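Local coordinates for protein transcription initiation factor TFIID subunit 6 (Drosophila melanogaster, PDB 1TAF) that serves as a subunit of the general transcription factor TFIID, which mediates promoter responses to activators and repressors, and pairs with another protein through this histone-fold part, at residues B[4-9]-B[35-40]. Residues are numbered along the deposited sequence; the frame is centred on the assembly and turned at random.
With ZN (zinc ion), chain G.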
loop_
_atom_site.group_PDB
_atom_site.type_symbol
_atom_site.label_atom_id
_atom_site.label_comp_id
_atom_site.label_asym_id
_atom_site.label_seq_id
_atom_site.Cartn_x
_atom_site.Cartn_y
_atom_site.Cartn_z
ATOM N N GLY B 4 -22.468 -3.751 -19.675
ATOM C CA GLY B 4 -21.321 -3.934 -20.534
ATOM C C GLY B 4 -20.590 -5.209 -20.190
ATOM O O GLY B 4 -21.105 -6.045 -19.456
ATOM N N SER B 5 -19.378 -5.349 -20.710
ATOM C CA SER B 5 -18.576 -6.535 -20.478
ATOM C C SER B 5 -17.802 -6.549 -19.159
ATOM O O SER B 5 -17.517 -5.514 -18.558
ATOM C CB SER B 5 -17.616 -6.731 -21.639
ATOM O OG SER B 5 -18.331 -6.756 -22.859
ATOM N N SER B 6 -17.442 -7.746 -18.727
ATOM C CA SER B 6 -16.686 -7.898 -17.507
ATOM C C SER B 6 -15.871 -9.176 -17.538
ATOM O O SER B 6 -16.202 -10.122 -18.245
ATOM C CB SER B 6 -17.625 -7.887 -16.300
ATOM O OG SER B 6 -18.541 -8.952 -16.364
ATOM N N ILE B 7 -14.754 -9.153 -16.831
ATOM C CA ILE B 7 -13.866 -10.301 -16.723
ATOM C C ILE B 7 -14.632 -11.389 -15.968
ATOM O O ILE B 7 -15.379 -11.097 -15.036
ATOM C CB ILE B 7 -12.571 -9.902 -15.952
ATOM C CG1 ILE B 7 -11.746 -8.890 -16.775
ATOM C CG2 ILE B 7 -11.755 -11.132 -15.583
ATOM C CD1 ILE B 7 -11.250 -9.412 -18.142
ATOM N N SER B 8 -14.471 -12.636 -16.384
ATOM C CA SER B 8 -15.171 -13.744 -15.736
ATOM C C SER B 8 -14.596 -14.088 -14.370
ATOM O O SER B 8 -13.404 -13.880 -14.109
ATOM C CB SER B 8 -15.113 -15.001 -16.614
ATOM O OG SER B 8 -13.772 -15.447 -16.754
ATOM N N ALA B 9 -15.446 -14.641 -13.513
ATOM C CA ALA B 9 -15.034 -15.072 -12.189
ATOM C C ALA B 9 -14.042 -16.226 -12.341
ATOM O O ALA B 9 -13.173 -16.427 -11.493
ATOM C CB ALA B 9 -16.229 -15.524 -11.417
ATOM N N ASP B 35 -15.067 -6.179 -9.490
ATOM C CA ASP B 35 -14.218 -5.072 -9.085
ATOM C C ASP B 35 -13.154 -4.734 -10.114
ATOM O O ASP B 35 -12.981 -3.563 -10.459
ATOM C CB ASP B 35 -13.571 -5.380 -7.749
ATOM C CG ASP B 35 -14.559 -5.335 -6.613
ATOM O OD1 ASP B 35 -15.711 -4.887 -6.842
ATOM O OD2 ASP B 35 -14.188 -5.731 -5.492
ATOM N N VAL B 36 -12.456 -5.746 -10.629
ATOM C CA VAL B 36 -11.425 -5.490 -11.626
ATOM C C VAL B 36 -12.010 -4.942 -12.932
ATOM O O VAL B 36 -11.380 -4.123 -13.601
ATOM C CB VAL B 36 -10.530 -6.736 -11.898
ATOM C CG1 VAL B 36 -11.234 -7.749 -12.814
ATOM C CG2 VAL B 36 -9.192 -6.283 -12.505
ATOM N N SER B 37 -13.221 -5.373 -13.272
ATOM C CA SER B 37 -13.896 -4.908 -14.475
ATOM C C SER B 37 -14.268 -3.444 -14.312
ATOM O O SER B 37 -14.197 -2.677 -15.269
ATOM C CB SER B 37 -15.135 -5.740 -14.732
ATOM O OG SER B 37 -14.756 -7.084 -14.895
ATOM N N ILE B 38 -14.652 -3.058 -13.096
ATOM C CA ILE B 38 -14.999 -1.668 -12.808
ATOM C C ILE B 38 -13.742 -0.805 -12.929
ATOM O O ILE B 38 -13.797 0.315 -13.448
ATOM C CB ILE B 38 -15.601 -1.514 -11.392
ATOM C CG1 ILE B 38 -17.030 -2.064 -11.371
ATOM C CG2 ILE B 38 -15.577 -0.052 -10.949
ATOM C CD1 ILE B 38 -17.622 -2.178 -9.965
ATOM N N LYS B 39 -12.619 -1.344 -12.444
ATOM C CA LYS B 39 -11.319 -0.674 -12.496
ATOM C C LYS B 39 -10.866 -0.508 -13.938
ATOM O O LYS B 39 -10.366 0.553 -14.324
ATOM C CB LYS B 39 -10.283 -1.483 -11.728
ATOM C CG LYS B 39 -10.185 -1.142 -10.269
ATOM C CD LYS B 39 -9.205 0.010 -10.085
ATOM C CE LYS B 39 -9.021 0.390 -8.615
ATOM N NZ LYS B 39 -7.887 1.361 -8.467
ATOM N N LEU B 40 -11.041 -1.558 -14.731
ATOM C CA LEU B 40 -10.677 -1.530 -16.149
ATOM C C LEU B 40 -11.438 -0.434 -16.911
ATOM O O LEU B 40 -10.851 0.294 -17.718
ATOM C CB LEU B 40 -10.951 -2.891 -16.795
ATOM C CG LEU B 40 -9.921 -3.979 -16.508
ATOM C CD1 LEU B 40 -10.464 -5.326 -16.968
ATOM C CD2 LEU B 40 -8.611 -3.653 -17.217
HETATM ZN ZN ZN G . -15.556 -5.250 -4.121
HETATM O O HOH W 1 -14.532 -5.674 -2.325
#
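Ser-6 and Ser-37 bring the two backbones to a CA-to-CA distance of 5.1 Å, where the extended residues 5-8 pass one face of the helical segment 35-40. The approach is close at Ser-37, whose CB lies 3.6 Å from CB of Ser-6. Its hydroxyl also makes the polar link: the amide N of Ile-7 donates to OG of Ser-37 over 2.8 Å, bent to 150° at the hydrogen. With chi1 at -60°, OG lies beside its own backbone N and opposite the carbonyl carbon, from where it also hydrogen-bonds to the carbonyl O of Ala-33, one turn back. Since a carbonyl can only accept, OG donates to Ala-33 while accepting from Ile-7. One buried hydroxyl thus ties the loop to the helix and remains anchored to the helix backbone. Ile-7 supplies the apolar half. Its CG1 comes within 3.8 Å of CD1 of Leu-40, the two side chains crossing nearly at right angles, while its CB rests 4.0 Å from CG1 of Val-36. Ile-7 therefore bridges Val-36 and Leu-40, one helical turn apart, with Ser-37 beside them. Around the helix from this face, Asp-35 binds zinc through OD2 at 2.0 Å, with Glu-31 and a water as further ligands. In the histone fold, the contact sets the loop leading into helix 9-18 against the long central helix 26-53, and the chain of another protein packs against Ile-7, Val-36 and Leu-40.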